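Local atomic coordinates of endoglucanase (Uncultured bacterium, PDB entry 3X17), a protein that hydrolyses internal beta-1,4-glucosidic bonds of cellulose, as a family 9 endoglucanase with an N-terminal Ig-like domain joined to an (alpha/alpha)6-barrel catalytic domain. Residues A[73-76]-A[77-80]; A[412-415]-A[416-420]; A[424-428]-A[429-433]; A[442-445]-A[446-450]; A[461-464]-A[465-469]. All coordinates share one frame; numbering follows the deposited sequence.

Interaction 1: A[73-76]-A[77-80]; sequences SEDR and LVSG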
loop_
_atom_site.group_PDB
_atom_site.type_symbol
_atom_site.label_atom_id
_atom_site.label_comp_id
_atom_site.label_asym_id
_atom_site.label_seq_id
_atom_site.Cartn_x
_atom_site.Cartn_y
_atom_site.Cartn_z
ATOM N N SER A 73 -20.366 1.590 22.926
ATOM C CA SER A 73 -20.554 0.517 21.944
ATOM C C SER A 73 -19.506 -0.564 22.181
ATOM O O SER A 73 -18.324 -0.266 22.417
ATOM C CB SER A 73 -20.364 1.058 20.526
ATOM O OG SER A 73 -21.602 1.438 19.966
ATOM N N GLU A 74 -19.930 -1.817 22.061
ATOM C CA GLU A 74 -19.016 -2.942 22.182
ATOM C C GLU A 74 -18.575 -3.444 20.804
ATOM O O GLU A 74 -19.388 -3.928 20.013
ATOM C CB GLU A 74 -19.650 -4.073 22.988
ATOM C CG GLU A 74 -18.639 -4.844 23.832
ATOM C CD GLU A 74 -19.203 -6.144 24.393
ATOM O OE1 GLU A 74 -20.223 -6.081 25.122
ATOM O OE2 GLU A 74 -18.627 -7.221 24.104
ATOM N N ASP A 75 -17.300 -3.332 20.507
ATOM C CA ASP A 75 -16.768 -3.712 19.214
ATOM C C ASP A 75 -16.692 -5.213 19.076
ATOM O O ASP A 75 -15.632 -5.776 18.972
ATOM C CB ASP A 75 -15.402 -3.108 19.035
ATOM C CG ASP A 75 -14.817 -3.392 17.694
ATOM O OD1 ASP A 75 -15.574 -3.551 16.758
ATOM O OD2 ASP A 75 -13.603 -3.468 17.592
ATOM N N ARG A 76 -17.849 -5.840 19.036
ATOM C CA ARG A 76 -18.016 -7.258 19.346
ATOM C C ARG A 76 -17.431 -8.161 18.251
ATOM O O ARG A 76 -17.044 -9.311 18.506
ATOM C CB ARG A 76 -19.498 -7.565 19.522
ATOM C CG ARG A 76 -19.828 -8.659 20.511
ATOM C CD ARG A 76 -21.354 -8.826 20.600
ATOM N NE ARG A 76 -21.970 -8.901 19.274
ATOM C CZ ARG A 76 -22.626 -7.901 18.685
ATOM N NH1 ARG A 76 -22.782 -6.739 19.312
ATOM N NH2 ARG A 76 -23.129 -8.064 17.465
ATOM N N LEU A 77 -17.355 -7.628 17.036
ATOM C CA LEU A 77 -16.970 -8.435 15.887
ATOM C C LEU A 77 -15.495 -8.305 15.532
ATOM O O LEU A 77 -15.020 -8.933 14.585
ATOM C CB LEU A 77 -17.835 -8.074 14.690
ATOM C CG LEU A 77 -19.283 -8.567 14.841
ATOM C CD1 LEU A 77 -20.001 -8.442 13.512
ATOM C CD2 LEU A 77 -19.309 -10.040 15.339
ATOM N N VAL A 78 -14.785 -7.473 16.264
ATOM C CA VAL A 78 -13.408 -7.177 15.935
ATOM C C VAL A 78 -12.466 -7.133 17.104
ATOM O O VAL A 78 -11.743 -8.040 17.301
ATOM C CB VAL A 78 -13.266 -5.839 15.160
ATOM C CG1 VAL A 78 -11.915 -5.713 14.554
ATOM C CG2 VAL A 78 -14.285 -5.710 14.121
ATOM N N SER A 79 -12.473 -6.062 17.867
ATOM C CA SER A 79 -11.524 -5.931 18.978
ATOM C C SER A 79 -12.068 -6.541 20.267
ATOM O O SER A 79 -11.302 -6.927 21.134
ATOM C CB SER A 79 -11.132 -4.475 19.234
ATOM O OG SER A 79 -12.238 -3.707 19.696
ATOM N N GLY A 80 -13.382 -6.508 20.455
ATOM C CA GLY A 80 -13.959 -6.800 21.769
ATOM C C GLY A 80 -14.058 -5.597 22.703
ATOM O O GLY A 80 -14.617 -5.708 23.785
#
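In the loop that joins strand 63-74 to strand 82-87 of the Ig-like domain, the carboxylate of Asp75 reaches across a tight turn to Ser79. Its OD2 accepts two bonds from that one residue. Ser79 OG lies 2.5 Å from Asp75 OD2, on the anti lone pair that faces away from OD1, whereas Ser79 N, 2.8 Å from the same OD2, comes from well above the carboxylate plane. The Asp75 chain holds CG opposite its own backbone N (chi1 -177°), which carries the carboxylate over the turn, and Val78 CB rests 3.4 Å from Asp75 OD2. The backbone here forms a type I beta turn from Asp75 to Val78, overlapping an inverse gamma turn centred on Asp75. Its closing bond, Val78 N to Asp75 O, is weak at 3.3 Å; Gly80 N makes the shorter bond to Asp75 O, 2.8 Å, from above the carbonyl plane. Gly80 has positive phi (87°), a conformation in which a side chain would press on the preceding carbonyl. Two backbone amides thus share Asp75 O while Ser79 fixes OD2. The remaining oxygen, Asp75 OD1, accepts a hydrogen bond from Gly421 N of the catalytic domain, and Ser79 packs on Tyr422 and Pro526.

Interaction 2: A[412-415]-A[416-420]; sequences SVFQ and TYEQS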
loop_
_atom_site.group_PDB
_atom_site.type_symbol
_atom_site.label_atom_id
_atom_site.label_comp_id
_atom_site.label_asym_id
_atom_site.label_seq_id
_atom_site.Cartn_x
_atom_site.Cartn_y
_atom_site.Cartn_z
ATOM N N SER A 412 -19.981 -3.730 0.003
ATOM C CA SER A 412 -19.496 -4.705 0.986
ATOM C C SER A 412 -18.389 -4.156 1.905
ATOM O O SER A 412 -18.431 -4.385 3.107
ATOM C CB SER A 412 -19.088 -6.032 0.336
ATOM O OG SER A 412 -18.080 -5.797 -0.620
ATOM N N VAL A 413 -17.423 -3.410 1.366
ATOM C CA VAL A 413 -16.430 -2.790 2.243
ATOM C C VAL A 413 -17.111 -1.918 3.311
ATOM O O VAL A 413 -16.832 -2.065 4.500
ATOM C CB VAL A 413 -15.341 -1.999 1.486
ATOM C CG1 VAL A 413 -14.490 -1.229 2.464
ATOM C CG2 VAL A 413 -14.463 -2.959 0.689
ATOM N N PHE A 414 -17.995 -1.021 2.877
ATOM C CA PHE A 414 -18.677 -0.109 3.779
ATOM C C PHE A 414 -19.455 -0.823 4.878
ATOM O O PHE A 414 -19.418 -0.408 6.042
ATOM C CB PHE A 414 -19.604 0.817 3.017
ATOM C CG PHE A 414 -20.099 1.981 3.846
ATOM C CD1 PHE A 414 -19.236 3.015 4.184
ATOM C CD2 PHE A 414 -21.384 1.964 4.405
ATOM C CE1 PHE A 414 -19.651 4.056 5.016
ATOM C CE2 PHE A 414 -21.811 3.006 5.229
ATOM C CZ PHE A 414 -20.939 4.046 5.542
ATOM N N GLN A 415 -20.095 -1.937 4.530
ATOM C CA GLN A 415 -20.810 -2.736 5.521
ATOM C C GLN A 415 -19.897 -3.305 6.608
ATOM O O GLN A 415 -20.278 -3.364 7.800
ATOM C CB GLN A 415 -21.565 -3.870 4.839
ATOM C CG GLN A 415 -21.839 -5.049 5.756
ATOM C CD GLN A 415 -22.663 -6.148 5.086
ATOM O OE1 GLN A 415 -22.815 -7.240 5.632
ATOM N NE2 GLN A 415 -23.209 -5.856 3.912
ATOM N N THR A 416 -18.707 -3.769 6.212
ATOM C CA THR A 416 -17.738 -4.226 7.212
ATOM C C THR A 416 -17.275 -3.057 8.082
ATOM O O THR A 416 -17.191 -3.160 9.307
ATOM C CB THR A 416 -16.529 -4.932 6.566
ATOM O OG1 THR A 416 -16.991 -5.944 5.667
ATOM C CG2 THR A 416 -15.643 -5.595 7.642
ATOM N N TYR A 417 -17.014 -1.927 7.450
ATOM C CA TYR A 417 -16.572 -0.757 8.183
ATOM C C TYR A 417 -17.595 -0.410 9.275
ATOM O O TYR A 417 -17.225 -0.026 10.391
ATOM C CB TYR A 417 -16.389 0.410 7.217
ATOM C CG TYR A 417 -16.500 1.791 7.829
ATOM C CD1 TYR A 417 -15.420 2.376 8.478
ATOM C CD2 TYR A 417 -17.662 2.549 7.679
ATOM C CE1 TYR A 417 -15.507 3.668 9.030
ATOM C CE2 TYR A 417 -17.738 3.858 8.170
ATOM C CZ TYR A 417 -16.655 4.397 8.867
ATOM O OH TYR A 417 -16.715 5.677 9.381
ATOM N N GLU A 418 -18.873 -0.574 8.961
ATOM C CA GLU A 418 -19.917 -0.220 9.914
ATOM C C GLU A 418 -19.974 -1.222 11.056
ATOM O O GLU A 418 -20.396 -0.882 12.147
ATOM C CB GLU A 418 -21.279 -0.140 9.226
ATOM C CG GLU A 418 -21.401 1.026 8.247
ATOM C CD GLU A 418 -22.843 1.445 8.040
ATOM O OE1 GLU A 418 -23.651 0.604 7.573
ATOM O OE2 GLU A 418 -23.157 2.607 8.363
ATOM N N GLN A 419 -19.500 -2.440 10.815
ATOM C CA GLN A 419 -19.447 -3.452 11.867
ATOM C C GLN A 419 -18.232 -3.312 12.789
ATOM O O GLN A 419 -18.002 -4.174 13.622
ATOM C CB GLN A 419 -19.473 -4.857 11.261
ATOM C CG GLN A 419 -20.784 -5.185 10.598
ATOM C CD GLN A 419 -20.714 -6.382 9.653
ATOM O OE1 GLN A 419 -21.724 -7.047 9.439
ATOM N NE2 GLN A 419 -19.547 -6.636 9.055
ATOM N N SER A 420 -17.463 -2.236 12.658
ATOM C CA SER A 420 -16.112 -2.232 13.204
ATOM C C SER A 420 -15.836 -0.984 14.015
ATOM O O SER A 420 -15.706 0.110 13.477
ATOM C CB SER A 420 -15.074 -2.365 12.090
ATOM O OG SER A 420 -13.754 -2.360 12.624
#
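Phe414 meets two side chains of the next helical turn, which approach its ring obliquely from the same side of the plane, Tyr417 near CE1 and Glu418 near CE2. Phe414 CE1 lies 3.6 Å from Tyr417 CD2, and the two rings are inclined at 41° with centroids 5.4 Å apart, an oblique pairing. Glu418 lays its carboxyl group against the ring, Glu418 CD being 3.4 Å from Phe414 CE2, with the carboxylate and ring planes 35° apart. Both aromatic chains leave the backbone with CG anti to N (chi1 -167° for Phe414), which brings the two rings together on one side of the helix. Gln415 and Gln419 run alongside each other in the same direction, but their amide planes are almost perpendicular.

Behind these side chains stands the alpha-helical backbone ladder. Tyr417 N bonds to Val413 O at 3.0 Å, and Glu418 N to Phe414 O at 3.0 Å. The ladder weakens toward the C-terminal end, where Gln419 N reaches Gln415 O at 3.2 Å with a poorly aligned N-H; Gln419 is also the first residue to leave helical backbone angles. Tyr417 OH is hydrogen-bonded to Arg460 NE. Phe414 and Tyr417 face helix 456-469, where both touch Ala461 and the Phe414 ring meets Tyr458, while Val413 packs on Lys442 and Leu446 of helix 435-452.

Interaction 3: A[424-428]-A[429-433]; sequences VPILA and GSFHW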
loop_
_atom_site.group_PDB
_atom_site.type_symbol
_atom_site.label_atom_id
_atom_site.label_comp_id
_atom_site.label_asym_id
_atom_site.label_seq_id
_atom_site.Cartn_x
_atom_site.Cartn_y
_atom_site.Cartn_z
ATOM N N VAL A 424 -11.581 -0.165 10.905
ATOM C CA VAL A 424 -10.850 -1.083 10.015
ATOM C C VAL A 424 -11.800 -2.133 9.475
ATOM O O VAL A 424 -12.520 -2.757 10.239
ATOM C CB VAL A 424 -9.632 -1.755 10.720
ATOM C CG1 VAL A 424 -10.058 -2.502 11.976
ATOM C CG2 VAL A 424 -8.926 -2.724 9.757
ATOM N N PRO A 425 -11.912 -2.231 8.142
ATOM C CA PRO A 425 -12.927 -3.089 7.518
ATOM C C PRO A 425 -12.517 -4.549 7.479
ATOM O O PRO A 425 -12.667 -5.217 6.448
ATOM C CB PRO A 425 -13.068 -2.510 6.100
ATOM C CG PRO A 425 -11.811 -1.719 5.876
ATOM C CD PRO A 425 -11.062 -1.559 7.146
ATOM N N ILE A 426 -12.126 -5.065 8.638
ATOM C CA ILE A 426 -11.626 -6.420 8.736
ATOM C C ILE A 426 -12.136 -7.032 10.033
ATOM O O ILE A 426 -11.985 -6.445 11.101
ATOM C CB ILE A 426 -10.075 -6.448 8.715
ATOM C CG1 ILE A 426 -9.559 -5.739 7.450
ATOM C CG2 ILE A 426 -9.580 -7.879 8.762
ATOM C CD1 ILE A 426 -8.050 -5.433 7.448
ATOM N N LEU A 427 -12.787 -8.185 9.939
ATOM C CA LEU A 427 -13.335 -8.815 11.148
ATOM C C LEU A 427 -12.326 -9.770 11.784
ATOM O O LEU A 427 -11.458 -10.342 11.094
ATOM C CB LEU A 427 -14.635 -9.555 10.836
ATOM C CG LEU A 427 -15.776 -8.766 10.174
ATOM C CD1 LEU A 427 -16.935 -9.688 9.877
ATOM C CD2 LEU A 427 -16.222 -7.616 11.088
ATOM N N ALA A 428 -12.453 -9.935 13.097
ATOM C CA ALA A 428 -11.743 -10.964 13.837
ATOM C C ALA A 428 -11.815 -12.330 13.147
ATOM O O ALA A 428 -12.871 -12.741 12.672
ATOM C CB ALA A 428 -12.287 -11.065 15.280
ATOM N N GLY A 429 -10.686 -13.029 13.105
ATOM C CA GLY A 429 -10.590 -14.262 12.334
ATOM C C GLY A 429 -10.104 -14.003 10.920
ATOM O O GLY A 429 -9.715 -14.938 10.212
ATOM N N SER A 430 -10.105 -12.745 10.484
ATOM C CA SER A 430 -9.690 -12.481 9.103
ATOM C C SER A 430 -8.474 -11.571 8.980
ATOM O O SER A 430 -8.221 -11.028 7.900
ATOM C CB SER A 430 -10.850 -11.927 8.254
ATOM O OG SER A 430 -11.739 -12.964 7.880
ATOM N N PHE A 431 -7.763 -11.350 10.082
ATOM C CA PHE A 431 -6.521 -10.567 10.026
ATOM C C PHE A 431 -5.366 -11.406 9.500
ATOM O O PHE A 431 -4.901 -12.315 10.168
ATOM C CB PHE A 431 -6.174 -9.995 11.405
ATOM C CG PHE A 431 -7.048 -8.842 11.814
ATOM C CD1 PHE A 431 -8.341 -9.067 12.288
ATOM C CD2 PHE A 431 -6.648 -7.540 11.580
ATOM C CE1 PHE A 431 -9.190 -8.004 12.605
ATOM C CE2 PHE A 431 -7.473 -6.453 11.936
ATOM C CZ PHE A 431 -8.732 -6.683 12.463
ATOM N N HIS A 432 -4.926 -11.103 8.288
ATOM C CA HIS A 432 -3.836 -11.829 7.663
ATOM C C HIS A 432 -2.583 -10.955 7.574
ATOM O O HIS A 432 -2.612 -9.746 7.809
ATOM C CB HIS A 432 -4.229 -12.304 6.253
ATOM C CG HIS A 432 -5.528 -13.053 6.203
ATOM N ND1 HIS A 432 -6.619 -12.613 5.476
ATOM C CD2 HIS A 432 -5.933 -14.174 6.845
ATOM C CE1 HIS A 432 -7.628 -13.448 5.653
ATOM N NE2 HIS A 432 -7.240 -14.398 6.488
ATOM N N TRP A 433 -1.500 -11.582 7.156
ATOM C CA TRP A 433 -0.243 -10.903 6.886
ATOM C C TRP A 433 -0.487 -9.765 5.885
ATOM O O TRP A 433 -0.929 -10.016 4.791
ATOM C CB TRP A 433 0.675 -11.927 6.232
ATOM C CG TRP A 433 2.110 -11.605 6.231
ATOM C CD1 TRP A 433 2.684 -10.374 6.278
ATOM C CD2 TRP A 433 3.173 -12.540 6.033
ATOM N NE1 TRP A 433 4.059 -10.489 6.170
ATOM C CE2 TRP A 433 4.377 -11.814 6.033
ATOM C CE3 TRP A 433 3.217 -13.926 5.842
ATOM C CZ2 TRP A 433 5.620 -12.431 5.897
ATOM C CZ3 TRP A 433 4.458 -14.541 5.714
ATOM C CH2 TRP A 433 5.637 -13.786 5.711
#
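Leu427 O accepts the backbone N-H of Ser430 at 2.8 Å, the bond that closes a type II beta turn over Ala428 and Gly429. Gly429 takes the third position of the turn with positive phi (91°), where a CB would collide with the Ala428 carbonyl oxygen. Ser430 CB packs against the same acceptor, 3.3 Å from Leu427 O.

Beyond the turn the chain doubles back and Phe431 folds onto Ile426. The methyl Ile426 CG2 sits almost squarely over the middle of the Phe431 ring, 3.8 Å from its centroid and only 5° off the ring normal, a well-centred CH-pi contact. In Ile426 this methyl is the branch anti to the backbone N (chi1 -56°); the branching therefore gives the ring CG2 and leaves the longer CG1 arm beside the backbone N. Ile426 CG2 also approaches Ser430 O at 3.5 Å. The ring's edge is met by Ala428 N, near the ring plane, with CE1 of Phe431 3.8 Å away, and by Val424 CG1, 4.4 Å from Phe431 CZ.

Asp513 OD2 pins the second half of the bend, accepting a hydrogen bond from Phe431 N and a weak one from Gly429 N, and the Phe431 ring packs on Pro511, Pro526 and Tyr468. A type II turn followed by a CH-pi contact between Ile426 and Phe431 shapes the loop between helix 396-418 and helix 435-452 of the family 9 catalytic domain.

Interaction 4: A[442-445]-A[446-450]; sequences KGML and LLFAH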
loop_
_atom_site.group_PDB
_atom_site.type_symbol
_atom_site.label_atom_id
_atom_site.label_comp_id
_atom_site.label_asym_id
_atom_site.label_seq_id
_atom_site.Cartn_x
_atom_site.Cartn_y
_atom_site.Cartn_z
ATOM N N LYS A 442 -8.871 -1.524 0.673
ATOM C CA LYS A 442 -10.325 -1.394 0.784
ATOM C C LYS A 442 -10.778 0.064 0.849
ATOM O O LYS A 442 -11.839 0.410 0.330
ATOM C CB LYS A 442 -10.875 -2.164 1.990
ATOM C CG LYS A 442 -10.869 -3.668 1.820
ATOM C CD LYS A 442 -11.265 -4.381 3.151
ATOM C CE LYS A 442 -11.590 -5.872 2.881
ATOM N NZ LYS A 442 -12.056 -6.597 4.123
ATOM N N GLY A 443 -9.959 0.910 1.471
ATOM C CA GLY A 443 -10.109 2.347 1.364
ATOM C C GLY A 443 -10.126 2.798 -0.082
ATOM O O GLY A 443 -10.960 3.618 -0.493
ATOM N N MET A 444 -9.202 2.244 -0.855
ATOM C CA MET A 444 -9.127 2.501 -2.293
ATOM C C MET A 444 -10.413 2.090 -3.033
ATOM O O MET A 444 -10.867 2.826 -3.867
ATOM C CB MET A 444 -7.898 1.815 -2.916
ATOM C CG MET A 444 -7.646 2.195 -4.386
ATOM S SD MET A 444 -6.454 1.074 -5.169
ATOM C CE MET A 444 -4.972 1.425 -4.237
ATOM N N LEU A 445 -11.013 0.947 -2.716
ATOM C CA LEU A 445 -12.280 0.597 -3.374
ATOM C C LEU A 445 -13.423 1.553 -3.025
ATOM O O LEU A 445 -14.229 1.899 -3.902
ATOM C CB LEU A 445 -12.709 -0.857 -3.135
ATOM C CG LEU A 445 -11.685 -1.963 -3.416
ATOM C CD1 LEU A 445 -12.258 -3.299 -2.985
ATOM C CD2 LEU A 445 -11.227 -1.981 -4.871
ATOM N N LEU A 446 -13.469 2.017 -1.776
ATOM C CA LEU A 446 -14.414 3.080 -1.389
ATOM C C LEU A 446 -14.197 4.339 -2.223
ATOM O O LEU A 446 -15.148 4.872 -2.794
ATOM C CB LEU A 446 -14.289 3.433 0.095
ATOM C CG LEU A 446 -14.661 2.298 1.050
ATOM C CD1 LEU A 446 -14.074 2.555 2.439
ATOM C CD2 LEU A 446 -16.180 2.145 1.130
ATOM N N LEU A 447 -12.941 4.739 -2.400
ATOM C CA LEU A 447 -12.661 5.898 -3.197
ATOM C C LEU A 447 -12.969 5.694 -4.673
ATOM O O LEU A 447 -13.281 6.656 -5.361
ATOM C CB LEU A 447 -11.223 6.384 -3.003
ATOM C CG LEU A 447 -10.890 6.946 -1.616
ATOM C CD1 LEU A 447 -9.397 7.256 -1.492
ATOM C CD2 LEU A 447 -11.747 8.162 -1.265
ATOM N N PHE A 448 -12.822 4.479 -5.192
ATOM C CA PHE A 448 -13.174 4.249 -6.606
ATOM C C PHE A 448 -14.683 4.520 -6.806
ATOM O O PHE A 448 -15.080 5.165 -7.774
ATOM C CB PHE A 448 -12.877 2.818 -7.041
ATOM C CG PHE A 448 -11.408 2.537 -7.333
ATOM C CD1 PHE A 448 -10.491 3.571 -7.496
ATOM C CD2 PHE A 448 -10.962 1.234 -7.473
ATOM C CE1 PHE A 448 -9.145 3.301 -7.775
ATOM C CE2 PHE A 448 -9.618 0.952 -7.794
ATOM C CZ PHE A 448 -8.717 1.990 -7.937
ATOM N N ALA A 449 -15.494 3.968 -5.914
ATOM C CA ALA A 449 -16.944 4.105 -5.957
ATOM C C ALA A 449 -17.350 5.565 -5.750
ATOM O O ALA A 449 -18.087 6.133 -6.552
ATOM C CB ALA A 449 -17.607 3.185 -4.880
ATOM N N HIS A 450 -16.739 6.203 -4.767
ATOM C CA HIS A 450 -16.875 7.637 -4.565
ATOM C C HIS A 450 -16.602 8.436 -5.837
ATOM O O HIS A 450 -17.216 9.480 -6.072
ATOM C CB HIS A 450 -15.946 8.111 -3.448
ATOM C CG HIS A 450 -16.021 9.587 -3.187
ATOM N ND1 HIS A 450 -17.155 10.198 -2.687
ATOM C CD2 HIS A 450 -15.117 10.578 -3.388
ATOM C CE1 HIS A 450 -16.916 11.488 -2.516
ATOM N NE2 HIS A 450 -15.706 11.754 -2.980
#
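Met444 and Phe448, one helical turn apart on helix 435-452, form a Met-aromatic contact within the helical (alpha/alpha)6 catalytic domain. The two side chains run alongside each other in the same direction. Met444 CG lies over the ring face, 4.0 Å from the Phe448 centroid and 24° off its normal, a CH-pi contact. The sulfur sits further toward the rim: SD is 4.5 Å from the centroid and 45° off the normal, with Met444 SD 3.7 Å from Phe448 CZ. Met444 holds CG anti to its backbone N (chi1 -172°), whereas Phe448 has CG beside N, and this pair of torsions sets Met444 CG over the ring face and SD obliquely beside it.

Apolar contacts continue on the neighbouring side. The Leu445 side chain runs at a slant to that of Phe448, with Leu445 CD2 4.1 Å from Phe448 CD2. Leu446 and Leu447 tuck their branches beside carbonyls of the preceding turn, Leu446 CG near Lys442 O and Leu447 CG near Gly443 O.

The polar bonds are those of a regular alpha-helix, four successive i to i+4 links, from Leu446 N to Lys442 O at 3.1 Å through to Ala449 N to Leu445 O at 3.2 Å. Outside the segment, Phe385 stacks on the Phe448 ring, Met444 packs on Pro548 and Phe551 of helix 543-558, and Lys442 NZ bonds to Pro425 O. Met444 O accepts the N-H of Phe448 at 2.9 Å and also lies over one face of the Phe448 ring, 3.5 Å above its plane and offset toward the rim.

Interaction 5: A[461-464]-A[465-469]; sequences AALA and QLDYV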
loop_
_atom_site.group_PDB
_atom_site.type_symbol
_atom_site.label_atom_id
_atom_site.label_comp_id
_atom_site.label_asym_id
_atom_site.label_seq_id
_atom_site.Cartn_x
_atom_site.Cartn_y
_atom_site.Cartn_z
ATOM N N ALA A 461 -15.215 6.786 5.313
ATOM C CA ALA A 461 -14.750 5.438 5.587
ATOM C C ALA A 461 -13.319 5.239 5.100
ATOM O O ALA A 461 -12.563 4.519 5.723
ATOM C CB ALA A 461 -15.690 4.383 4.980
ATOM N N ALA A 462 -12.966 5.834 3.960
ATOM C CA ALA A 462 -11.600 5.782 3.463
ATOM C C ALA A 462 -10.667 6.534 4.412
ATOM O O ALA A 462 -9.583 6.038 4.761
ATOM C CB ALA A 462 -11.518 6.378 2.050
ATOM N N LEU A 463 -11.063 7.729 4.832
ATOM C CA LEU A 463 -10.228 8.496 5.767
ATOM C C LEU A 463 -9.952 7.667 7.014
ATOM O O LEU A 463 -8.852 7.710 7.580
ATOM C CB LEU A 463 -10.905 9.804 6.188
ATOM C CG LEU A 463 -10.173 10.646 7.235
ATOM C CD1 LEU A 463 -8.740 11.004 6.718
ATOM C CD2 LEU A 463 -10.961 11.943 7.461
ATOM N N ALA A 464 -10.963 6.925 7.438
ATOM C CA ALA A 464 -10.866 6.118 8.650
ATOM C C ALA A 464 -9.745 5.063 8.544
ATOM O O ALA A 464 -9.294 4.516 9.570
ATOM C CB ALA A 464 -12.206 5.444 8.923
ATOM N N GLN A 465 -9.323 4.751 7.322
ATOM C CA GLN A 465 -8.218 3.782 7.144
ATOM C C GLN A 465 -6.851 4.428 7.382
ATOM O O GLN A 465 -5.960 3.817 7.989
ATOM C CB GLN A 465 -8.250 3.143 5.752
ATOM C CG GLN A 465 -9.562 2.492 5.451
ATOM C CD GLN A 465 -10.114 1.762 6.658
ATOM O OE1 GLN A 465 -9.389 0.981 7.312
ATOM N NE2 GLN A 465 -11.402 2.024 6.990
ATOM N N LEU A 466 -6.722 5.686 6.968
ATOM C CA LEU A 466 -5.604 6.501 7.419
ATOM C C LEU A 466 -5.592 6.709 8.935
ATOM O O LEU A 466 -4.556 6.521 9.561
ATOM C CB LEU A 466 -5.552 7.829 6.676
ATOM C CG LEU A 466 -5.306 7.781 5.168
ATOM C CD1 LEU A 466 -5.626 9.130 4.549
ATOM C CD2 LEU A 466 -3.826 7.484 4.901
ATOM N N ASP A 467 -6.715 7.105 9.534
ATOM C CA ASP A 467 -6.750 7.271 10.998
ATOM C C ASP A 467 -6.303 5.996 11.693
ATOM O O ASP A 467 -5.640 6.047 12.727
ATOM C CB ASP A 467 -8.144 7.672 11.536
ATOM C CG ASP A 467 -8.632 9.043 11.006
ATOM O OD1 ASP A 467 -7.802 9.953 10.701
ATOM O OD2 ASP A 467 -9.869 9.233 10.969
ATOM N N TYR A 468 -6.760 4.865 11.169
ATOM C CA TYR A 468 -6.519 3.578 11.800
ATOM C C TYR A 468 -5.033 3.185 11.781
ATOM O O TYR A 468 -4.475 2.823 12.824
ATOM C CB TYR A 468 -7.366 2.482 11.154
ATOM C CG TYR A 468 -6.934 1.088 11.560
ATOM C CD1 TYR A 468 -7.397 0.510 12.743
ATOM C CD2 TYR A 468 -6.161 0.300 10.707
ATOM C CE1 TYR A 468 -7.000 -0.778 13.109
ATOM C CE2 TYR A 468 -5.815 -0.999 11.045
ATOM C CZ TYR A 468 -6.212 -1.525 12.257
ATOM O OH TYR A 468 -5.804 -2.797 12.619
ATOM N N VAL A 469 -4.369 3.361 10.634
ATOM C CA VAL A 469 -2.956 2.999 10.557
ATOM C C VAL A 469 -2.091 4.038 11.244
ATOM O O VAL A 469 -0.887 3.811 11.436
ATOM C CB VAL A 469 -2.416 2.762 9.110
ATOM C CG1 VAL A 469 -3.130 1.595 8.406
ATOM C CG2 VAL A 469 -2.452 4.041 8.292
#
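Gln465 folds its side chain back along helix 456-469 so that its amide reaches the carbonyl of Ala461. Gln465 NE2 donates to Ala461 O at 3.0 Å, nearly in line with the C=O bond and 15° out of the glutamine amide plane. CG sits beside the backbone N (chi1 -56°) and the chain bends at chi2 (-40°), which turns the amide back instead of letting it stretch away from the helix. Gln465 N donates to Ala462 O at 2.9 Å, an i to i+3 link whose donor stands well above the carbonyl plane. The alpha-helical i to i+4 pattern follows with Asp467 N to Leu463 O at 3.0 Å, in the carbonyl plane, and Tyr468 N to Ala464 O. Gln465 NE2 also donates to Gly423 O, so the amide ties the helix to the loop beside it. On another side Leu463, with CG anti to its backbone N, brings CD1 to 4.2 Å from Leu466 CD1, and both leucines pack on Phe556 of helix 543-558 and on Tyr116 of helix 115-130. The Asp467 side chain crosses that of Leu463, with OD2 4.0 Å from Leu463 CG, and its carboxylate binds Gln32 NE2 through OD2 and Asn21 ND2 through OD1.

How the interactions relate
Interaction 1 belongs to the Ig-like domain and the other four to the catalytic domain; the two domains meet where Leu77 O lies 3.1 Å from Ala428 N, a probable hydrogen bond to interaction 3, and where Val78 CG2 packs 3.7 Å from Ser420 OG of interaction 2. Interactions 2, 4 and 5 lie on three successive helices that touch pairwise: Val413 CG1 is 3.8 Å from Leu446 CG, Leu446 CD1 3.5 Å from Ala461 CB, and Tyr417 CE1 3.8 Å from Ala464 CB. The loop of interaction 3 is tied to interaction 4 by Lys442 NZ, 2.8 Å from Pro425 O. None of the residues that bind zinc or calcium belongs to these five contacts.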